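Local coordinates for ribosomal protein L11 methyltransferase (Lactobacillus delbrueckii subsp. bulgaricus ATCC BAA-365, PDB 3GRZ) that probably methylates lysine side chains of ribosomal protein L11 with S-adenosyl-L-methionine as methyl donor, and is present here as its C-terminal methyltransferase domain, at residues T63-G68 against G124-I129; L74-H79 against Y109-Q114. All coordinates share one frame; numbering follows the deposited sequence. Where two conformers were deposited one is given.

Both contacts reach the seven-stranded mixed sheet of a Rossmann-like methyltransferase domain, and their centres lie about 11 Å apart. Contact 1 is the core one: it pairs two neighbouring parallel strands in the middle of the sheet, where two regular backbone bonds join the strands beside a Thr-Asp side-chain cluster. Contact 2 is only partly buried. There a helix meets the chain leading into the edge strand 112-115 through apolar side chains, with one weak polar pair toward the surface. Strand 63-67 is followed, after a loop, by helix 73-80, and Asp66 of contact 1 brings OD2 within 3.0 Å of Ala75 N in contact 2.

Contact 1. Residues T63-G68 against G124-I129; sequences TVADVG and GKFDLI
Thr63 and Asp127 begin the pairing of these two parallel strands with a small polar cluster. Thr63 N gives a nearly straight bond to Asp127 OD2 (3.0 Å, 174°), reaching the oxygen on its anti side and somewhat out of the carboxylate plane. Asp127 N is held in return by Thr63 OG1 at 3.0 Å and more weakly by Thr63 O. With chi1 at 61°, OG1 sits between the backbone N and carbonyl carbon of Thr63, close enough to serve Asp127 N and to bond a water that donates to Lys125 O. A threonine suits this strand start because its hydroxyl takes up a peptide N-H where residues 124-129 turn a corner at Asp127. The second carboxylate oxygen, Asp127 OD1, is bonded to Asn150, which fixes the group from its other end.

Regular parallel pairing follows: Leu128 N bonds to Thr63 O at 2.9 Å, and Leu128 O accepts from Ala65 N at the same length. Val64 and Leu128 lie side by side on one face of the sheet, CG2 to CD2 4.0 Å. On the other face the compact methyl of Ala65 can sit close over the centre of the Phe126 ring, a CH-pi contact of 3.6 Å to the centroid.

Strand 85-90 takes the other edge of strand 63-67, bonding to Val64 and Asp66, while helix 73-80 packs on Asp66. The strand ends at Val67, and the next residue, Gly68, is predicted to bind S-adenosyl-L-methionine, consistent with this central strand leading to the cofactor site of the Rossmann-like fold.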
ATOM      1  N   THR B  63      15.683   4.221  -9.818  1.00 30.16           N
ATOM      2  CA  THR B  63      15.502   5.129 -10.939  1.00 31.19           C
ATOM      3  C   THR B  63      14.104   4.908 -11.537  1.00 32.80           C
ATOM      4  O   THR B  63      13.674   3.769 -11.739  1.00 28.71           O
ATOM      5  CB  THR B  63      16.603   4.952 -12.012  1.00 32.19           C
ATOM      6  OG1 THR B  63      16.562   3.618 -12.533  1.00 31.31           O
ATOM      7  CG2 THR B  63      17.987   5.230 -11.415  1.00 28.69           C
ATOM      8  N   VAL B  64      13.394   6.008 -11.791  1.00 29.33           N
ATOM      9  CA  VAL B  64      11.963   5.958 -12.103  1.00 29.03           C
ATOM     10  C   VAL B  64      11.667   6.645 -13.428  1.00 31.60           C
ATOM     11  O   VAL B  64      12.218   7.714 -13.702  1.00 30.36           O
ATOM     12  CB  VAL B  64      11.104   6.640 -10.980  1.00 25.06           C
ATOM     13  CG1 VAL B  64       9.612   6.642 -11.324  1.00 27.69           C
ATOM     14  CG2 VAL B  64      11.341   5.997  -9.609  1.00 31.31           C
ATOM     15  N   ALA B  65      10.817   6.013 -14.244  1.00 28.55           N
ATOM     16  CA  ALA B  65      10.114   6.692 -15.335  1.00 28.04           C
ATOM     17  C   ALA B  65       8.631   6.682 -15.018  1.00 31.23           C
ATOM     18  O   ALA B  65       8.061   5.622 -14.770  1.00 30.70           O
ATOM     19  CB  ALA B  65      10.364   6.021 -16.689  1.00 26.60           C
ATOM     20  N   ASP B  66       8.023   7.868 -15.013  1.00 31.63           N
ATOM     21  CA  ASP B  66       6.586   8.030 -14.846  1.00 31.85           C
ATOM     22  C   ASP B  66       6.005   8.385 -16.203  1.00 31.38           C
ATOM     23  O   ASP B  66       6.195   9.498 -16.703  1.00 37.59           O
ATOM     24  CB  ASP B  66       6.287   9.125 -13.811  1.00 29.85           C
ATOM     25  CG  ASP B  66       4.782   9.392 -13.630  1.00 43.93           C
ATOM     26  OD1 ASP B  66       3.947   8.525 -13.996  1.00 44.14           O
ATOM     27  OD2 ASP B  66       4.432  10.485 -13.115  1.00 41.50           O
ATOM     28  N   VAL B  67       5.295   7.435 -16.792  1.00 29.90           N
ATOM     29  CA  VAL B  67       4.825   7.548 -18.168  1.00 27.09           C
ATOM     30  C   VAL B  67       3.392   8.054 -18.171  1.00 29.74           C
ATOM     31  O   VAL B  67       2.554   7.511 -17.458  1.00 31.86           O
ATOM     32  CB  VAL B  67       4.916   6.175 -18.895  1.00 28.65           C
ATOM     33  CG1 VAL B  67       4.407   6.273 -20.326  1.00 34.43           C
ATOM     34  CG2 VAL B  67       6.350   5.666 -18.891  1.00 28.74           C
ATOM     35  N   GLY B  68       3.108   9.086 -18.970  1.00 33.26           N
ATOM     36  CA  GLY B  68       1.774   9.702 -18.981  1.00 25.79           C
ATOM     37  C   GLY B  68       1.542  10.511 -17.722  1.00 32.56           C
ATOM     38  O   GLY B  68       0.482  10.432 -17.105  1.00 27.58           O
ATOM     39  N   GLY B 124      17.458   5.790 -21.755  1.00 49.89           N
ATOM     40  CA  GLY B 124      17.918   4.997 -20.616  1.00 50.59           C
ATOM     41  C   GLY B 124      17.037   3.823 -20.228  1.00 41.47           C
ATOM     42  O   GLY B 124      16.004   3.553 -20.853  1.00 42.72           O
ATOM     43  N   LYS B 125      17.488   3.107 -19.208  1.00 40.62           N
ATOM     44  CA  LYS B 125      16.713   2.045 -18.588  0.50 40.11           C
ATOM     45  C   LYS B 125      16.412   2.441 -17.138  1.00 39.85           C
ATOM     46  O   LYS B 125      17.113   3.272 -16.555  1.00 41.18           O
ATOM     47  CB  LYS B 125      17.476   0.721 -18.633  0.50 40.94           C
ATOM     48  CG  LYS B 125      17.973   0.293 -20.011  0.50 45.51           C
ATOM     49  CD  LYS B 125      18.759  -1.020 -19.919  0.50 45.72           C
ATOM     50  CE  LYS B 125      19.162  -1.544 -21.296  0.50 52.68           C
ATOM     51  NZ  LYS B 125      20.148  -0.663 -21.993  0.50 56.13           N
ATOM     52  N   PHE B 126      15.378   1.847 -16.554  1.00 34.82           N
ATOM     53  CA  PHE B 126      14.928   2.257 -15.226  1.00 35.40           C
ATOM     54  C   PHE B 126      14.702   1.054 -14.320  1.00 32.33           C
ATOM     55  O   PHE B 126      14.444  -0.049 -14.802  1.00 31.99           O
ATOM     56  CB  PHE B 126      13.631   3.085 -15.355  1.00 33.22           C
ATOM     57  CG  PHE B 126      13.744   4.243 -16.329  1.00 35.44           C
ATOM     58  CD1 PHE B 126      14.241   5.478 -15.906  1.00 37.33           C
ATOM     59  CD2 PHE B 126      13.401   4.081 -17.675  1.00 36.16           C
ATOM     60  CE1 PHE B 126      14.375   6.543 -16.802  1.00 29.07           C
ATOM     61  CE2 PHE B 126      13.542   5.133 -18.585  1.00 37.96           C
ATOM     62  CZ  PHE B 126      14.016   6.366 -18.150  1.00 34.68           C
ATOM     63  N   ASP B 127      14.800   1.275 -13.011  1.00 28.86           N
ATOM     64  CA  ASP B 127      14.441   0.251 -12.011  1.00 31.90           C
ATOM     65  C   ASP B 127      12.935   0.140 -11.832  1.00 33.35           C
ATOM     66  O   ASP B 127      12.433  -0.895 -11.413  1.00 33.51           O
ATOM     67  CB  ASP B 127      15.018   0.619 -10.656  1.00 25.02           C
ATOM     68  CG  ASP B 127      16.530   0.649 -10.654  1.00 40.40           C
ATOM     69  OD1 ASP B 127      17.148  -0.257 -11.250  1.00 38.72           O
ATOM     70  OD2 ASP B 127      17.098   1.569 -10.044  1.00 35.32           O
ATOM     71  N   LEU B 128      12.230   1.239 -12.096  1.00 35.49           N
ATOM     72  CA  LEU B 128      10.799   1.325 -11.844  1.00 29.90           C
ATOM     73  C   LEU B 128      10.101   2.145 -12.932  1.00 31.77           C
ATOM     74  O   LEU B 128      10.426   3.310 -13.157  1.00 28.49           O
ATOM     75  CB  LEU B 128      10.538   1.890 -10.444  1.00 28.25           C
ATOM     76  CG  LEU B 128       9.081   1.953  -9.975  1.00 33.26           C
ATOM     77  CD1 LEU B 128       8.594   0.557  -9.646  1.00 26.44           C
ATOM     78  CD2 LEU B 128       8.962   2.857  -8.756  1.00 27.27           C
ATOM     79  N   ILE B 129       9.167   1.518 -13.635  1.00 28.63           N
ATOM     80  CA  ILE B 129       8.370   2.227 -14.620  1.00 32.53           C
ATOM     81  C   ILE B 129       6.937   2.290 -14.088  1.00 35.37           C
ATOM     82  O   ILE B 129       6.369   1.267 -13.721  1.00 33.68           O
ATOM     83  CB  ILE B 129       8.452   1.566 -16.028  1.00 30.67           C
ATOM     84  CG1 ILE B 129       9.901   1.615 -16.542  1.00 39.29           C
ATOM     85  CG2 ILE B 129       7.483   2.255 -17.000  1.00 29.45           C
ATOM     86  CD1 ILE B 129      10.137   0.950 -17.895  1.00 33.24           C
TER
HETATM   87  O   HOH W   1      18.532   3.146 -14.369  1.00 39.29           O

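Contact 2. Residues L74-H79 against Y109-Q114; sequences LAIAAH and YDIALQ
Ile111 reaches across to helix 73-80 with its longer branch, from the segment that leads into the strand running through Leu113. From CB the side chain heads toward the helix, and CG1 lies anti to the carbonyl carbon, with the chain then extended to CD1. CG1 lies in the neighbourhood of the His79 ring without facing it squarely. CD1 does nearly all the touching: it comes to 3.7 Å from Ala75 O, lies 4.3 Å from Ala75 CB, and meets Ile76 CG1 at 4.0 Å, the two isoleucine side chains crossing at about a right angle. The same methyl also reaches His79 CB at 4.2 Å. One terminal methyl thus settles against a single turn of helix. The small Ala75 lets it come down to the backbone, whose carbonyl oxygen is already taken by His79 N within the helix.

At the outer end of the contact His79 holds its ring anti to the backbone N (chi1 -176°), which swings NE2 out toward Asp110. NE2 and Asp110 OD1 are 2.8 Å apart, but the hydrogen bond is weak because it is strongly bent, 116° at the hydrogen. Ring and carboxylate planes stand 66° apart. Asp110 OD2 lies at the ring edge, in plane, whereas OD1, the bonded oxygen, is placed obliquely to the ring.

Ile111 thus ties the segment at edge strand 112-115 to helix 73-80, which itself packs through Ala75 on Val86 and Ala88 of strand 85-90 and through Ile76 on Asn102 of helix 93-105. Apolar groups occupy the inner part, and the ionisable pair lies where the surface begins. A nearby carboxylate would tend to favour a protonated imidazole, yet the poor angle suggests that the pair adds modestly to a contact carried chiefly by the Ile111 methyl.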
ATOM      1  N   LEU B  74       2.529  11.412  -9.532  1.00 25.57           N
ATOM      2  CA  LEU B  74       3.302  10.207  -9.238  1.00 29.43           C
ATOM      3  C   LEU B  74       4.813  10.439  -9.328  1.00 30.72           C
ATOM      4  O   LEU B  74       5.567   9.900  -8.514  1.00 31.22           O
ATOM      5  CB  LEU B  74       2.866   9.039 -10.116  1.00 26.39           C
ATOM      6  CG  LEU B  74       1.396   8.595 -10.069  1.00 31.29           C
ATOM      7  CD1 LEU B  74       1.167   7.426 -11.014  1.00 29.19           C
ATOM      8  CD2 LEU B  74       0.933   8.248  -8.649  1.00 27.94           C
ATOM      9  N   ALA B  75       5.253  11.263 -10.283  1.00 29.49           N
ATOM     10  CA  ALA B  75       6.674  11.641 -10.374  1.00 31.02           C
ATOM     11  C   ALA B  75       7.103  12.372  -9.104  1.00 26.76           C
ATOM     12  O   ALA B  75       8.162  12.089  -8.545  1.00 27.76           O
ATOM     13  CB  ALA B  75       6.935  12.508 -11.615  1.00 27.98           C
ATOM     14  N   ILE B  76       6.259  13.285  -8.638  1.00 26.89           N
ATOM     15  CA  ILE B  76       6.534  14.048  -7.413  1.00 28.23           C
ATOM     16  C   ILE B  76       6.585  13.140  -6.169  1.00 29.54           C
ATOM     17  O   ILE B  76       7.480  13.250  -5.345  1.00 29.01           O
ATOM     18  CB  ILE B  76       5.487  15.182  -7.228  1.00 27.76           C
ATOM     19  CG1 ILE B  76       5.699  16.259  -8.304  1.00 24.66           C
ATOM     20  CG2 ILE B  76       5.556  15.811  -5.813  1.00 28.57           C
ATOM     21  CD1 ILE B  76       4.446  17.125  -8.553  1.00 35.08           C
ATOM     22  N   ALA B  77       5.610  12.252  -6.050  1.00 30.27           N
ATOM     23  CA  ALA B  77       5.560  11.311  -4.947  1.00 30.73           C
ATOM     24  C   ALA B  77       6.760  10.372  -4.940  1.00 28.53           C
ATOM     25  O   ALA B  77       7.334  10.117  -3.890  1.00 29.97           O
ATOM     26  CB  ALA B  77       4.299  10.524  -5.025  1.00 30.70           C
ATOM     27  N   ALA B  78       7.143   9.880  -6.117  1.00 28.19           N
ATOM     28  CA  ALA B  78       8.328   9.037  -6.236  1.00 29.92           C
ATOM     29  C   ALA B  78       9.572   9.774  -5.757  1.00 29.89           C
ATOM     30  O   ALA B  78      10.383   9.199  -5.029  1.00 31.68           O
ATOM     31  CB  ALA B  78       8.505   8.549  -7.681  1.00 21.64           C
ATOM     32  N   HIS B  79       9.704  11.053  -6.143  1.00 30.49           N
ATOM     33  CA  HIS B  79      10.860  11.878  -5.741  1.00 27.51           C
ATOM     34  C   HIS B  79      10.912  12.008  -4.221  1.00 30.40           C
ATOM     35  O   HIS B  79      11.966  11.820  -3.606  1.00 30.15           O
ATOM     36  CB  HIS B  79      10.809  13.264  -6.412  1.00 26.23           C
ATOM     37  CG  HIS B  79      12.001  14.122  -6.132  1.00 33.56           C
ATOM     38  ND1 HIS B  79      12.131  14.870  -4.979  1.00 33.15           N
ATOM     39  CD2 HIS B  79      13.116  14.360  -6.862  1.00 31.33           C
ATOM     40  CE1 HIS B  79      13.279  15.520  -5.005  1.00 30.16           C
ATOM     41  NE2 HIS B  79      13.895  15.232  -6.137  1.00 37.74           N
ATOM     42  N   TYR B 109      12.879  20.771  -8.125  1.00 31.99           N
ATOM     43  CA  TYR B 109      13.322  21.434  -9.361  1.00 33.54           C
ATOM     44  C   TYR B 109      14.124  20.506 -10.266  1.00 37.03           C
ATOM     45  O   TYR B 109      14.456  20.873 -11.393  1.00 38.23           O
ATOM     46  CB  TYR B 109      14.083  22.736  -9.039  1.00 28.35           C
ATOM     47  CG  TYR B 109      13.214  23.713  -8.270  1.00 31.52           C
ATOM     48  CD1 TYR B 109      12.305  24.543  -8.943  1.00 27.57           C
ATOM     49  CD2 TYR B 109      13.248  23.768  -6.877  1.00 33.45           C
ATOM     50  CE1 TYR B 109      11.482  25.411  -8.250  1.00 26.76           C
ATOM     51  CE2 TYR B 109      12.417  24.648  -6.171  1.00 31.50           C
ATOM     52  CZ  TYR B 109      11.538  25.456  -6.870  1.00 30.31           C
ATOM     53  OH  TYR B 109      10.706  26.324  -6.196  1.00 32.73           O
ATOM     54  N   ASP B 110      14.381  19.285  -9.785  1.00 38.28           N
ATOM     55  CA  ASP B 110      15.217  18.313 -10.498  1.00 34.32           C
ATOM     56  C   ASP B 110      14.506  17.088 -11.073  1.00 36.24           C
ATOM     57  O   ASP B 110      15.158  16.091 -11.363  1.00 36.85           O
ATOM     58  CB  ASP B 110      16.400  17.858  -9.621  1.00 35.67           C
ATOM     59  CG  ASP B 110      15.966  17.126  -8.353  1.00 38.73           C
ATOM     60  OD1 ASP B 110      14.759  17.044  -8.054  1.00 40.64           O
ATOM     61  OD2 ASP B 110      16.855  16.646  -7.633  1.00 42.09           O
ATOM     62  N   ILE B 111      13.186  17.143 -11.235  1.00 33.90           N
ATOM     63  CA  ILE B 111      12.511  16.092 -11.995  1.00 31.84           C
ATOM     64  C   ILE B 111      12.724  16.351 -13.488  1.00 34.44           C
ATOM     65  O   ILE B 111      12.393  17.430 -13.978  1.00 31.32           O
ATOM     66  CB  ILE B 111      11.003  15.980 -11.660  1.00 30.88           C
ATOM     67  CG1 ILE B 111      10.822  15.388 -10.253  1.00 28.63           C
ATOM     68  CG2 ILE B 111      10.289  15.101 -12.706  1.00 28.71           C
ATOM     69  CD1 ILE B 111       9.394  15.406  -9.705  1.00 31.20           C
ATOM     70  N   ALA B 112      13.286  15.375 -14.198  1.00 32.35           N
ATOM     71  CA  ALA B 112      13.478  15.495 -15.648  1.00 35.73           C
ATOM     72  C   ALA B 112      12.167  15.276 -16.380  1.00 35.46           C
ATOM     73  O   ALA B 112      11.387  14.399 -16.019  1.00 33.80           O
ATOM     74  CB  ALA B 112      14.524  14.512 -16.141  1.00 29.81           C
ATOM     75  N   LEU B 113      11.932  16.081 -17.413  1.00 33.77           N
ATOM     76  CA  LEU B 113      10.695  16.028 -18.180  1.00 33.94           C
ATOM     77  C   LEU B 113      10.985  15.788 -19.649  1.00 38.60           C
ATOM     78  O   LEU B 113      11.916  16.366 -20.205  1.00 36.98           O
ATOM     79  CB  LEU B 113       9.886  17.322 -18.007  1.00 33.22           C
ATOM     80  CG  LEU B 113       9.505  17.732 -16.572  1.00 36.87           C
ATOM     81  CD1 LEU B 113       9.021  19.180 -16.528  1.00 41.22           C
ATOM     82  CD2 LEU B 113       8.451  16.811 -15.993  1.00 37.48           C
ATOM     83  N   GLN B 114      10.205  14.916 -20.275  1.00 33.60           N
ATOM     84  CA  GLN B 114      10.343  14.708 -21.704  1.00 35.30           C
ATOM     85  C   GLN B 114       8.974  14.654 -22.357  1.00 40.01           C
ATOM     86  O   GLN B 114       8.094  13.898 -21.929  1.00 37.41           O
ATOM     87  CB  GLN B 114      11.172  13.462 -22.008  1.00 36.78           C
ATOM     88  CG  GLN B 114      11.521  13.266 -23.491  1.00 39.61           C
ATOM     89  CD  GLN B 114      12.460  12.097 -23.708  1.00 39.99           C
ATOM     90  OE1 GLN B 114      13.072  11.605 -22.763  1.00 40.79           O
ATOM     91  NE2 GLN B 114      12.572  11.639 -24.946  1.00 38.70           N
TER